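Local coordinates for RNA-binding protein Smaug (Drosophila melanogaster, PDB 1OXJ) that probably recognises RNA through its SAM domain, which is followed in this fragment by an all-helical PHAT domain, at residues H3-S8 / P97-E102; L19-E24 / G46-A51; E32-I37 / L57-L62; E64-L69 / E109-R114; R148-E153 / Q161-K166. All coordinates share one frame; numbering follows the deposited sequence.

Contact 1: residues H3-S8 / P97-E102; sequences HMVGMS and PMKPLE
Apolar packing at one end of this contact rests on Val-5, whose CG1 methyl presses on the ring of Pro-100. Val-5 CG1 lies 3.4 Å from Pro-100 CD, tighter than usual for two carbons. The two side chains cross at about a right angle, and the torsion that sets CG1 opposite the backbone N (chi1 -173°) is what presents this branch, rather than CG2, to the proline. A looser touch lies farther along, where Met-7 SD comes 4.3 Å from Pro-97 CB; both of these residues also pack on Met-34.

Backbone contacts fill the middle. Gly-6 CA sits 3.9 Å from Lys-99 CA and makes a CA-H...O contact with Met-98 O (3.6 Å, 140° at the hydrogen). Gly-6 O rests 3.4 Å from Pro-97 CB. Met-4 to Met-7 form a type II beta turn, closed by the bond from Met-7 N to Met-4 O (3.0 Å), with Gly-6 in its third position at a phi of 78°. A CB there would lie only 3.1 Å from Lys-99 CG, so the bare CA lets the two loops come together. The turn precedes helix 10-16, the first helix of the SAM domain, while 97-102 is part of the connection from helix 83-91 to helix 111-127 in the PHAT domain.

No hydrogen bond joins the two loops directly; their polar groups pair elsewhere. Lys-99 NZ forms a salt bridge with Glu-32, and Leu-101 O accepts a hydrogen bond from Asn-110 ND2.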
# COMPACT_ATOMS: atom_id res chain seq x y z
N HIS A 3 9.20 14.50 9.77
CA HIS A 3 8.60 14.27 8.42
C HIS A 3 7.23 14.93 8.30
O HIS A 3 6.53 15.12 9.29
CB HIS A 3 8.48 12.77 8.15
CG HIS A 3 8.16 11.96 9.37
ND1 HIS A 3 9.13 11.49 10.23
CD2 HIS A 3 6.97 11.56 9.89
CE1 HIS A 3 8.55 10.83 11.22
NE2 HIS A 3 7.25 10.85 11.04
N MET A 4 6.86 15.29 7.07
CA MET A 4 5.58 15.94 6.84
C MET A 4 4.46 14.96 6.49
O MET A 4 4.68 13.75 6.36
CB MET A 4 5.71 16.99 5.74
CG MET A 4 4.52 17.94 5.67
SD MET A 4 4.70 19.24 4.44
CE MET A 4 5.20 20.63 5.49
N VAL A 5 3.25 15.49 6.34
CA VAL A 5 2.07 14.70 6.04
C VAL A 5 2.25 13.63 4.97
O VAL A 5 2.70 13.92 3.86
CB VAL A 5 0.91 15.63 5.61
CG1 VAL A 5 -0.38 14.82 5.46
CG2 VAL A 5 0.74 16.76 6.63
N GLY A 6 1.90 12.39 5.31
CA GLY A 6 2.00 11.29 4.37
C GLY A 6 3.38 10.71 4.14
O GLY A 6 3.54 9.80 3.32
N MET A 7 4.39 11.21 4.85
CA MET A 7 5.74 10.71 4.66
C MET A 7 6.36 9.98 5.85
O MET A 7 7.54 9.62 5.82
CB MET A 7 6.64 11.88 4.24
CG MET A 7 6.23 12.48 2.88
SD MET A 7 6.50 11.36 1.48
CE MET A 7 7.99 12.02 0.95
N SER A 8 5.56 9.72 6.88
CA SER A 8 6.07 9.03 8.07
C SER A 8 6.57 7.63 7.78
O SER A 8 7.43 7.11 8.49
CB SER A 8 5.00 8.98 9.17
OG SER A 8 3.91 8.16 8.79
N PRO A 97 4.06 5.20 0.97
CA PRO A 97 3.65 6.44 1.64
C PRO A 97 2.22 6.79 1.26
O PRO A 97 1.89 6.93 0.07
CB PRO A 97 4.64 7.47 1.11
CG PRO A 97 5.86 6.65 0.78
CD PRO A 97 5.27 5.41 0.15
N MET A 98 1.36 6.92 2.27
CA MET A 98 -0.04 7.26 2.05
C MET A 98 -0.45 8.42 2.93
O MET A 98 -0.14 8.46 4.12
CB MET A 98 -0.95 6.06 2.37
CG MET A 98 -0.80 4.86 1.43
SD MET A 98 -2.07 3.56 1.79
CE MET A 98 -1.02 2.11 2.02
N LYS A 99 -1.15 9.37 2.34
CA LYS A 99 -1.63 10.53 3.08
C LYS A 99 -2.80 10.08 3.95
O LYS A 99 -3.39 9.03 3.72
CB LYS A 99 -2.11 11.61 2.12
CG LYS A 99 -1.04 12.12 1.17
CD LYS A 99 -1.54 13.32 0.37
CE LYS A 99 -1.59 14.57 1.23
NZ LYS A 99 -1.91 15.78 0.42
N PRO A 100 -3.13 10.88 4.97
CA PRO A 100 -4.26 10.54 5.86
C PRO A 100 -5.56 10.38 5.06
O PRO A 100 -5.71 10.95 3.98
CB PRO A 100 -4.32 11.74 6.80
CG PRO A 100 -2.86 12.14 6.92
CD PRO A 100 -2.38 12.04 5.48
N LEU A 101 -6.49 9.60 5.60
CA LEU A 101 -7.78 9.42 4.93
C LEU A 101 -8.48 10.77 4.84
O LEU A 101 -9.21 11.04 3.88
CB LEU A 101 -8.65 8.44 5.72
CG LEU A 101 -8.12 7.02 5.88
CD1 LEU A 101 -9.01 6.26 6.84
CD2 LEU A 101 -8.10 6.32 4.53
N GLU A 102 -8.25 11.62 5.84
CA GLU A 102 -8.86 12.94 5.90
C GLU A 102 -8.26 13.97 4.95
O GLU A 102 -8.28 15.17 5.23
CB GLU A 102 -8.75 13.52 7.32
CG GLU A 102 -9.57 12.80 8.36
CD GLU A 102 -9.18 11.36 8.49
OE1 GLU A 102 -7.95 11.08 8.50
OE2 GLU A 102 -10.09 10.52 8.58

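Contact 2: residues L19-E24 / G46-A51; sequences LHKYIE and GVTKGA
Val-47 CG1 lies over one face of the Tyr-22 ring in a CH-pi contact, 4.0 Å from the ring centroid and 26° off its normal, while Lys-21 CG is on the opposite face, offset toward the rim. At the ring edge, in plane, stands a water that bonds to Tyr-22 OH and donates to Gly-46 O. The arrangement packs the loop after helix 10-16 of the SAM domain against the capped start of its long helix, 49-77.

Ala-51, in the first turn of that helix, meets the ring obliquely, with CB 3.6 Å from Tyr-22 CE1. The same methyl of Ala-51, CB, touches Leu-19 CD2 at 3.9 Å, so one small residue is shared by the leucine and the tyrosine.

The phenol oxygen takes the polar contacts. The N-H of Thr-48 points almost straight at Tyr-22 OH (172°), but with 3.4 Å between Thr-48 N and that oxygen the bond is weak. A second water accepts from Lys-21 NZ at 2.7 Å and also bonds to Tyr-22 OH, with a weak link to Thr-48 OG1. Thr-48 is the N-cap: a chi1 of 72° places OG1 between its own N and carbonyl carbon, where it accepts from Ala-51 N at 3.1 Å.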
# COMPACT_ATOMS: atom_id res chain seq x y z
N LEU A 19 16.55 0.41 -0.76
CA LEU A 19 17.01 1.74 -1.15
C LEU A 19 17.08 2.69 0.04
O LEU A 19 17.12 3.91 -0.14
CB LEU A 19 16.07 2.34 -2.21
CG LEU A 19 16.13 1.71 -3.60
CD1 LEU A 19 14.94 2.18 -4.44
CD2 LEU A 19 17.46 2.09 -4.27
N HIS A 20 17.12 2.15 1.26
CA HIS A 20 17.17 2.99 2.44
C HIS A 20 18.45 3.82 2.50
O HIS A 20 18.57 4.74 3.30
CB HIS A 20 17.01 2.14 3.71
CG HIS A 20 16.78 2.96 4.95
ND1 HIS A 20 17.81 3.46 5.71
CD2 HIS A 20 15.64 3.40 5.52
CE1 HIS A 20 17.31 4.17 6.71
NE2 HIS A 20 15.99 4.16 6.61
N LYS A 21 19.40 3.49 1.63
CA LYS A 21 20.65 4.25 1.54
C LYS A 21 20.30 5.71 1.23
O LYS A 21 21.03 6.63 1.59
CB LYS A 21 21.51 3.66 0.42
CG LYS A 21 22.64 4.53 -0.05
CD LYS A 21 23.27 3.92 -1.31
CE LYS A 21 24.38 4.79 -1.86
NZ LYS A 21 25.03 4.20 -3.07
N TYR A 22 19.16 5.91 0.56
CA TYR A 22 18.74 7.25 0.17
C TYR A 22 17.71 7.91 1.07
O TYR A 22 17.06 8.87 0.66
CB TYR A 22 18.22 7.22 -1.27
CG TYR A 22 19.30 6.84 -2.26
CD1 TYR A 22 19.41 5.54 -2.76
CD2 TYR A 22 20.26 7.77 -2.64
CE1 TYR A 22 20.46 5.17 -3.61
CE2 TYR A 22 21.32 7.42 -3.49
CZ TYR A 22 21.41 6.13 -3.97
OH TYR A 22 22.47 5.80 -4.80
N ILE A 23 17.58 7.44 2.30
CA ILE A 23 16.61 8.03 3.23
C ILE A 23 16.76 9.55 3.38
O ILE A 23 15.77 10.29 3.43
CB ILE A 23 16.71 7.37 4.64
CG1 ILE A 23 15.64 7.95 5.58
CG2 ILE A 23 18.07 7.63 5.24
CD1 ILE A 23 14.22 7.61 5.18
N GLU A 24 18.00 10.04 3.46
CA GLU A 24 18.23 11.48 3.63
C GLU A 24 17.74 12.37 2.50
O GLU A 24 17.48 13.55 2.70
CB GLU A 24 19.72 11.75 3.87
CG GLU A 24 20.24 11.22 5.19
CD GLU A 24 19.47 11.75 6.38
OE1 GLU A 24 19.27 12.98 6.46
OE2 GLU A 24 19.07 10.94 7.24
N GLY A 46 23.13 13.10 -7.29
CA GLY A 46 24.01 12.10 -6.72
C GLY A 46 23.56 10.66 -6.58
O GLY A 46 24.32 9.84 -6.06
N VAL A 47 22.35 10.34 -7.01
CA VAL A 47 21.85 8.96 -6.95
C VAL A 47 22.43 8.20 -8.14
O VAL A 47 22.46 8.71 -9.26
CB VAL A 47 20.31 8.92 -7.03
CG1 VAL A 47 19.82 7.48 -6.93
CG2 VAL A 47 19.70 9.76 -5.92
N THR A 48 22.91 6.98 -7.91
CA THR A 48 23.48 6.18 -9.00
C THR A 48 22.44 5.98 -10.11
O THR A 48 21.25 6.00 -9.86
CB THR A 48 23.93 4.80 -8.50
OG1 THR A 48 22.77 3.99 -8.24
CG2 THR A 48 24.75 4.93 -7.23
N LYS A 49 22.91 5.77 -11.34
CA LYS A 49 22.00 5.58 -12.47
C LYS A 49 21.09 4.39 -12.24
O LYS A 49 19.93 4.39 -12.67
CB LYS A 49 22.79 5.38 -13.76
CG LYS A 49 23.93 4.38 -13.63
CD LYS A 49 25.29 5.09 -13.72
CE LYS A 49 25.49 6.08 -12.57
NZ LYS A 49 25.52 5.40 -11.26
N GLY A 50 21.60 3.37 -11.56
CA GLY A 50 20.80 2.19 -11.29
C GLY A 50 19.67 2.48 -10.33
O GLY A 50 18.51 2.17 -10.60
N ALA A 51 20.01 3.08 -9.19
CA ALA A 51 19.01 3.41 -8.18
C ALA A 51 18.08 4.51 -8.68
O ALA A 51 16.91 4.56 -8.31
CB ALA A 51 19.69 3.84 -6.89
O HOH W 1 23.33 3.17 -4.94
O HOH W 2 24.34 7.54 -4.78

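Contact 3: residues E32-I37 / L57-L62; sequences EEMLLI and LCIDKL
Ile-59 has the largest share of this contact, reaching from helix 49-77 toward the short helix 31-34 and the turn after it. Ile-59 CD1 meets Met-34 CG at 3.6 Å, the two side chains crossing at a slant. The other branch, Ile-59 CG2, goes to the backbone instead: it lies 3.7 Å from Met-34 O and 4.2 Å from Leu-35 CA. Ile-37 adds its own CG2 near Ile-59 CG1.

One helical turn on, Leu-62 meets Met-34 at about a right angle, and Leu-62 CD1 lies 3.8 Å from Met-34 CE. The bend in the methionine chain at chi3 (75°) accompanies this placing of CE beside the leucine methyl. Here the SAM domain builds its core: Trp-13 of helix 10-16 touches both Ile-59 and Leu-62, so three helices share the apolar cluster. Cutting Ile-59 back to an alanine removes both branches and would probably open a gap beside Met-34 CG and leave Met-34 O and Ile-37 CG2 without their packing.

Leu-35 adds CD2, 4.2 Å from Leu-62 CB. Met-34 to Ile-37 form a type I beta turn, and where the chain leaves it a water lies 3.0 Å from Ile-37 O and within bonding distance of Asp-60 OD1, an atom that also pairs with Lys-63.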
# COMPACT_ATOMS: atom_id res chain seq x y z
N GLU A 32 3.71 15.60 -2.12
CA GLU A 32 3.56 16.00 -3.52
C GLU A 32 4.90 16.09 -4.25
O GLU A 32 4.99 15.75 -5.43
CB GLU A 32 2.82 17.34 -3.62
CG GLU A 32 1.35 17.31 -3.20
CD GLU A 32 1.14 17.02 -1.71
OE1 GLU A 32 1.92 17.51 -0.87
OE2 GLU A 32 0.17 16.30 -1.38
N GLU A 33 5.93 16.55 -3.56
CA GLU A 33 7.25 16.65 -4.19
C GLU A 33 7.79 15.27 -4.53
O GLU A 33 8.41 15.09 -5.59
CB GLU A 33 8.22 17.38 -3.26
CG GLU A 33 7.92 18.88 -3.11
CD GLU A 33 8.92 19.59 -2.23
OE1 GLU A 33 9.06 19.20 -1.04
OE2 GLU A 33 9.56 20.54 -2.72
N MET A 34 7.57 14.31 -3.64
CA MET A 34 8.02 12.93 -3.87
C MET A 34 7.47 12.43 -5.19
O MET A 34 8.18 11.79 -5.97
CB MET A 34 7.55 11.99 -2.73
CG MET A 34 7.62 10.45 -3.06
SD MET A 34 7.10 9.36 -1.71
CE MET A 34 5.33 9.56 -1.77
N LEU A 35 6.20 12.73 -5.46
CA LEU A 35 5.55 12.28 -6.69
C LEU A 35 6.04 12.99 -7.95
O LEU A 35 5.69 12.60 -9.06
CB LEU A 35 4.03 12.42 -6.58
CG LEU A 35 3.38 11.55 -5.49
CD1 LEU A 35 1.87 11.73 -5.52
CD2 LEU A 35 3.75 10.09 -5.70
N LEU A 36 6.87 14.02 -7.78
CA LEU A 36 7.41 14.76 -8.91
C LEU A 36 8.80 14.26 -9.29
O LEU A 36 9.41 14.72 -10.25
CB LEU A 36 7.49 16.26 -8.59
CG LEU A 36 6.15 16.95 -8.37
CD1 LEU A 36 6.37 18.42 -8.04
CD2 LEU A 36 5.30 16.80 -9.62
N ILE A 37 9.30 13.29 -8.52
CA ILE A 37 10.63 12.73 -8.76
C ILE A 37 10.76 11.99 -10.08
O ILE A 37 9.91 11.15 -10.43
CB ILE A 37 11.02 11.77 -7.62
CG1 ILE A 37 11.31 12.57 -6.35
CG2 ILE A 37 12.22 10.92 -8.03
CD1 ILE A 37 11.56 11.71 -5.12
N LEU A 57 11.07 4.21 -11.15
CA LEU A 57 10.07 3.20 -11.49
C LEU A 57 9.11 2.99 -10.33
O LEU A 57 7.90 2.86 -10.53
CB LEU A 57 10.74 1.86 -11.83
CG LEU A 57 11.53 1.77 -13.13
CD1 LEU A 57 12.08 0.36 -13.28
CD2 LEU A 57 10.62 2.12 -14.31
N CYS A 58 9.65 2.96 -9.12
CA CYS A 58 8.83 2.77 -7.93
C CYS A 58 7.89 3.95 -7.73
O CYS A 58 6.73 3.77 -7.35
CB CYS A 58 9.71 2.58 -6.69
SG CYS A 58 10.64 1.04 -6.70
N ILE A 59 8.39 5.16 -7.98
CA ILE A 59 7.57 6.37 -7.84
C ILE A 59 6.45 6.32 -8.88
O ILE A 59 5.30 6.69 -8.61
CB ILE A 59 8.43 7.64 -8.05
CG1 ILE A 59 9.45 7.77 -6.91
CG2 ILE A 59 7.55 8.88 -8.13
CD1 ILE A 59 8.85 8.18 -5.57
N ASP A 60 6.78 5.84 -10.08
CA ASP A 60 5.77 5.73 -11.13
C ASP A 60 4.70 4.75 -10.67
O ASP A 60 3.51 5.00 -10.86
CB ASP A 60 6.40 5.25 -12.44
CG ASP A 60 7.31 6.29 -13.06
OD1 ASP A 60 6.87 7.44 -13.21
OD2 ASP A 60 8.47 5.95 -13.39
N LYS A 61 5.12 3.65 -10.05
CA LYS A 61 4.15 2.67 -9.57
C LYS A 61 3.29 3.27 -8.47
O LYS A 61 2.13 2.89 -8.31
CB LYS A 61 4.86 1.41 -9.06
CG LYS A 61 5.53 0.61 -10.16
CD LYS A 61 5.98 -0.76 -9.70
CE LYS A 61 6.65 -1.51 -10.84
NZ LYS A 61 7.05 -2.89 -10.44
N LEU A 62 3.86 4.20 -7.71
CA LEU A 62 3.09 4.86 -6.66
C LEU A 62 1.93 5.59 -7.32
O LEU A 62 0.80 5.56 -6.82
CB LEU A 62 3.95 5.88 -5.89
CG LEU A 62 4.97 5.34 -4.89
CD1 LEU A 62 5.57 6.52 -4.07
CD2 LEU A 62 4.28 4.35 -3.95
O HOH W 3 8.93 8.87 -12.06

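Contact 4: residues E64-L69 / E109-R114; sequences ERANIL and ENIGLR
Arg-65 spreads its guanidinium over the side chain of Ile-111, whose CG1 stands 4.0 Å above the plane near the rim of the group. The two side chains cross at about a right angle, and Ile-111 CG2 lies 4.0 Å from Arg-65 NH1. Several bonds fix the flat group's rotation: NH1 donates to Pro-97 O and Thr-96 OG1, and NE to Leu-62 O. A leucine in its place loses the guanidinium and would probably leave Pro-97 O without this donor and uncover one side of Ile-111.

The tip of that isoleucine, Ile-111 CD1, reaches past the arginine to Ala-66, 3.8 Å from its CB. Glu-109 OE2 comes to the same methyl, Ala-66 CB, at 3.6 Å. One turn along, Leu-69 and Arg-114 slide past each other in opposite directions, with Leu-69 CD1 3.7 Å from Arg-114 CB. Bends at chi2 (-50°) and chi3 (-62°) turn the Arg-114 guanidinium so that NH2 reaches Glu-73 and Asn-70 of helix 49-77, and NH1 reaches Glu-108 O.

Asn-110 OD1 accepts from Leu-113 N at 3.1 Å, with the donor 43° out of the carbonyl plane. Asn-110 is the N-cap of helix 111-127, at the point where that helix packs on the long helix 49-77 in the all-helical PHAT domain.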
# COMPACT_ATOMS: atom_id res chain seq x y z
N GLU A 64 0.37 4.78 -9.88
CA GLU A 64 -0.63 3.84 -10.39
C GLU A 64 -1.49 3.18 -9.32
O GLU A 64 -2.46 2.49 -9.62
CB GLU A 64 0.05 2.75 -11.21
CG GLU A 64 0.57 3.22 -12.57
CD GLU A 64 -0.49 3.95 -13.37
OE1 GLU A 64 -1.60 3.40 -13.56
OE2 GLU A 64 -0.22 5.09 -13.81
N ARG A 65 -1.15 3.41 -8.05
CA ARG A 65 -1.90 2.81 -6.97
C ARG A 65 -3.42 2.91 -7.07
O ARG A 65 -4.12 1.91 -6.93
CB ARG A 65 -1.43 3.37 -5.63
CG ARG A 65 -0.07 2.85 -5.19
CD ARG A 65 0.38 3.53 -3.93
NE ARG A 65 0.51 4.98 -4.12
CZ ARG A 65 0.80 5.83 -3.14
NH1 ARG A 65 1.00 5.37 -1.91
NH2 ARG A 65 0.88 7.14 -3.38
N ALA A 66 -3.94 4.12 -7.32
CA ALA A 66 -5.39 4.29 -7.42
C ALA A 66 -6.00 3.39 -8.50
O ALA A 66 -7.06 2.78 -8.28
CB ALA A 66 -5.73 5.76 -7.70
N ASN A 67 -5.35 3.31 -9.65
CA ASN A 67 -5.86 2.47 -10.74
C ASN A 67 -5.76 0.99 -10.35
O ASN A 67 -6.68 0.21 -10.58
CB ASN A 67 -5.06 2.71 -12.03
CG ASN A 67 -5.24 4.12 -12.58
OD1 ASN A 67 -6.34 4.67 -12.54
ND2 ASN A 67 -4.16 4.69 -13.11
N ILE A 68 -4.63 0.61 -9.75
CA ILE A 68 -4.43 -0.77 -9.34
C ILE A 68 -5.51 -1.18 -8.34
O ILE A 68 -6.14 -2.22 -8.48
CB ILE A 68 -3.05 -0.98 -8.69
CG1 ILE A 68 -1.96 -0.86 -9.76
CG2 ILE A 68 -2.99 -2.33 -7.99
CD1 ILE A 68 -0.56 -0.70 -9.20
N LEU A 69 -5.72 -0.35 -7.31
CA LEU A 69 -6.73 -0.66 -6.31
C LEU A 69 -8.12 -0.70 -6.94
O LEU A 69 -8.93 -1.56 -6.62
CB LEU A 69 -6.68 0.36 -5.17
CG LEU A 69 -5.41 0.27 -4.32
CD1 LEU A 69 -5.26 1.51 -3.43
CD2 LEU A 69 -5.47 -1.00 -3.48
N GLU A 109 -9.48 8.95 -5.71
CA GLU A 109 -8.03 9.12 -5.78
C GLU A 109 -7.40 9.08 -4.40
O GLU A 109 -6.19 9.26 -4.26
CB GLU A 109 -7.68 10.45 -6.46
CG GLU A 109 -8.33 10.63 -7.83
CD GLU A 109 -7.80 9.64 -8.85
OE1 GLU A 109 -8.48 9.44 -9.88
OE2 GLU A 109 -6.71 9.07 -8.62
N ASN A 110 -8.22 8.87 -3.37
CA ASN A 110 -7.73 8.82 -1.99
C ASN A 110 -7.16 7.41 -1.79
O ASN A 110 -7.91 6.47 -1.57
CB ASN A 110 -8.89 9.07 -1.03
CG ASN A 110 -8.44 9.28 0.40
OD1 ASN A 110 -7.68 8.49 0.94
ND2 ASN A 110 -8.94 10.34 1.04
N ILE A 111 -5.84 7.28 -1.88
CA ILE A 111 -5.17 5.96 -1.76
C ILE A 111 -5.52 5.17 -0.51
O ILE A 111 -5.80 3.97 -0.59
CB ILE A 111 -3.62 6.09 -1.85
CG1 ILE A 111 -3.22 6.84 -3.13
CG2 ILE A 111 -2.98 4.69 -1.82
CD1 ILE A 111 -3.88 6.32 -4.40
N GLY A 112 -5.48 5.82 0.64
CA GLY A 112 -5.79 5.14 1.87
C GLY A 112 -7.21 4.60 1.86
O GLY A 112 -7.46 3.47 2.29
N LEU A 113 -8.13 5.41 1.36
CA LEU A 113 -9.54 5.01 1.30
C LEU A 113 -9.76 3.83 0.34
O LEU A 113 -10.50 2.91 0.66
CB LEU A 113 -10.38 6.21 0.84
CG LEU A 113 -11.89 6.11 1.05
CD1 LEU A 113 -12.18 6.11 2.55
CD2 LEU A 113 -12.58 7.30 0.37
N ARG A 114 -9.14 3.88 -0.83
CA ARG A 114 -9.28 2.81 -1.81
C ARG A 114 -8.67 1.52 -1.25
O ARG A 114 -9.19 0.43 -1.48
CB ARG A 114 -8.58 3.17 -3.12
CG ARG A 114 -9.14 4.42 -3.83
CD ARG A 114 -10.66 4.34 -3.96
NE ARG A 114 -11.11 3.21 -4.77
CZ ARG A 114 -11.23 3.22 -6.10
NH1 ARG A 114 -10.93 4.31 -6.79
NH2 ARG A 114 -11.68 2.15 -6.74

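Contact 5: residues R148-E153 / Q161-K166; sequences RSIHNE and QLKDLK
Ile-150 fits against three residues of helix 159-170, Leu-162, Lys-163 and Lys-166. Ile-150 CG1 meets Leu-162 CB at 3.6 Å, the two side chains sliding past each other in opposite directions. Lys-163, extended beyond CG, crosses it at about a right angle, across the branched end: Ile-150 CG2 lies 3.8 Å from Lys-163 CE, and Ile-150 CD1 is 3.8 Å from Lys-163 CG. Ile-150 CD1 also lies 3.9 Å from Lys-166 CD. Both lysines thus use aliphatic chain, not charge, against the isoleucine.

Leu-162 turns its CD1 to the backbone of Ser-149, 3.7 Å from the carbonyl O, and more loosely to Ser-149 CB. The carbonyl O of Ser-149 also accepts from Asn-152 N at 3.1 Å, a bond made as the chain leaves helix 136-150. On the near side of the same segment, Ile-150 CG2 also lies over the centre of one face of the His-151 imidazole, 4.2 Å above the plane.

Farther out, polar groups hold the first shell in place. Lys-166 stays straight beyond CG, which lies anti to the backbone N (chi1 -179°), and its NZ makes a salt bridge with Asp-147, the residue just before Arg-148; the same residue that packs on Ile-150 is therefore tied to the opposing helix at its tip. Ser-149 OG bonds to Ile-145 O within its own helix. Beyond them, helix 111-127 supports the pair, with Phe-115 touching Ser-149 and Leu-116 touching Leu-162.

Helices 136-150 and 159-170, the last two of the chain, thus pack on each other across the 151-158 connection in the all-helical PHAT domain.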
# COMPACT_ATOMS: atom_id res chain seq x y z
N ARG A 148 0.53 -4.64 9.07
CA ARG A 148 1.21 -3.41 8.67
C ARG A 148 0.23 -2.25 8.55
O ARG A 148 0.59 -1.10 8.80
CB ARG A 148 1.92 -3.60 7.32
CG ARG A 148 3.04 -4.63 7.32
CD ARG A 148 4.30 -4.10 8.01
NE ARG A 148 4.13 -3.93 9.45
CZ ARG A 148 4.10 -4.94 10.32
NH1 ARG A 148 4.23 -6.19 9.90
NH2 ARG A 148 3.94 -4.69 11.62
N SER A 149 -1.02 -2.54 8.18
CA SER A 149 -2.04 -1.50 8.04
C SER A 149 -2.44 -0.92 9.41
O SER A 149 -2.70 0.28 9.54
CB SER A 149 -3.28 -2.06 7.34
OG SER A 149 -2.98 -2.49 6.02
N ILE A 150 -2.48 -1.78 10.42
CA ILE A 150 -2.85 -1.35 11.77
C ILE A 150 -1.85 -0.31 12.27
O ILE A 150 -2.20 0.57 13.06
CB ILE A 150 -2.88 -2.56 12.74
CG1 ILE A 150 -4.08 -3.45 12.41
CG2 ILE A 150 -2.98 -2.08 14.19
CD1 ILE A 150 -4.10 -4.78 13.15
N HIS A 151 -0.62 -0.40 11.78
CA HIS A 151 0.42 0.53 12.20
C HIS A 151 0.74 1.63 11.19
O HIS A 151 1.76 2.32 11.31
CB HIS A 151 1.68 -0.27 12.55
CG HIS A 151 1.47 -1.23 13.68
ND1 HIS A 151 1.21 -0.82 14.97
CD2 HIS A 151 1.44 -2.58 13.70
CE1 HIS A 151 1.03 -1.88 15.74
NE2 HIS A 151 1.16 -2.96 15.00
N ASN A 152 -0.12 1.79 10.20
CA ASN A 152 0.07 2.84 9.20
C ASN A 152 -0.61 4.08 9.77
O ASN A 152 -1.83 4.09 9.95
CB ASN A 152 -0.59 2.45 7.88
CG ASN A 152 -0.26 3.42 6.77
OD1 ASN A 152 -0.03 4.61 7.01
ND2 ASN A 152 -0.27 2.93 5.53
N GLU A 153 0.17 5.12 10.05
CA GLU A 153 -0.38 6.35 10.61
C GLU A 153 -1.57 6.91 9.85
O GLU A 153 -2.44 7.55 10.43
CB GLU A 153 0.72 7.40 10.74
CG GLU A 153 1.70 7.10 11.86
CD GLU A 153 2.77 8.17 12.02
OE1 GLU A 153 2.42 9.36 11.96
OE2 GLU A 153 3.95 7.81 12.22
N GLN A 161 -10.88 -0.82 13.96
CA GLN A 161 -11.65 -1.66 13.05
C GLN A 161 -10.74 -2.71 12.40
O GLN A 161 -11.18 -3.83 12.13
CB GLN A 161 -12.31 -0.81 11.97
CG GLN A 161 -13.25 0.28 12.50
CD GLN A 161 -12.52 1.57 12.89
OE1 GLN A 161 -11.66 1.57 13.79
NE2 GLN A 161 -12.86 2.67 12.23
N LEU A 162 -9.48 -2.35 12.16
CA LEU A 162 -8.53 -3.27 11.54
C LEU A 162 -8.16 -4.40 12.50
O LEU A 162 -8.09 -5.55 12.10
CB LEU A 162 -7.28 -2.52 11.09
CG LEU A 162 -7.49 -1.61 9.87
CD1 LEU A 162 -6.31 -0.66 9.69
CD2 LEU A 162 -7.70 -2.47 8.63
N LYS A 163 -7.93 -4.06 13.77
CA LYS A 163 -7.59 -5.07 14.76
C LYS A 163 -8.75 -6.04 14.90
O LYS A 163 -8.56 -7.25 15.02
CB LYS A 163 -7.30 -4.43 16.12
CG LYS A 163 -6.11 -3.47 16.11
CD LYS A 163 -5.96 -2.79 17.47
CE LYS A 163 -4.86 -1.74 17.43
NZ LYS A 163 -4.72 -1.03 18.74
N ASP A 164 -9.97 -5.51 14.88
CA ASP A 164 -11.16 -6.34 14.98
C ASP A 164 -11.20 -7.31 13.81
O ASP A 164 -11.31 -8.53 14.00
CB ASP A 164 -12.43 -5.48 14.96
CG ASP A 164 -12.61 -4.67 16.23
OD1 ASP A 164 -13.54 -3.83 16.28
OD2 ASP A 164 -11.83 -4.87 17.19
N LEU A 165 -11.09 -6.77 12.60
CA LEU A 165 -11.11 -7.57 11.38
C LEU A 165 -10.06 -8.68 11.43
O LEU A 165 -10.36 -9.85 11.16
CB LEU A 165 -10.85 -6.67 10.17
CG LEU A 165 -11.50 -7.04 8.82
CD1 LEU A 165 -10.97 -6.10 7.75
CD2 LEU A 165 -11.20 -8.48 8.46
N LYS A 166 -8.82 -8.31 11.76
CA LYS A 166 -7.73 -9.27 11.85
C LYS A 166 -8.06 -10.33 12.89
O LYS A 166 -7.70 -11.50 12.74
CB LYS A 166 -6.43 -8.56 12.22
CG LYS A 166 -5.21 -9.46 12.31
CD LYS A 166 -3.99 -8.69 12.82
CE LYS A 166 -2.82 -9.62 13.12
NZ LYS A 166 -1.66 -8.89 13.70

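Helix 49-77 is shared by contacts 2, 3 and 4: contact 2 uses its start, contact 3 its middle and contact 4 a later part, as the helix passes from the SAM to the PHAT range. Contacts 2 and 3 lie within the SAM range, their centres 14 Å apart; contacts 4 and 5, 18 Å apart, lie within the PHAT range. Contact 1 bridges the two ranges and touches contacts 3, 4 and 5. It spans the longest stretch of chain, enclosing contacts 2 and 3, and its segments alternate with those of contact 4. Contacts 2 and 5 lie farthest apart, centres 31 Å, on opposite sides of the chain's centre. Shared helix and bridging loops together probably limit how the domains can move relative to each other.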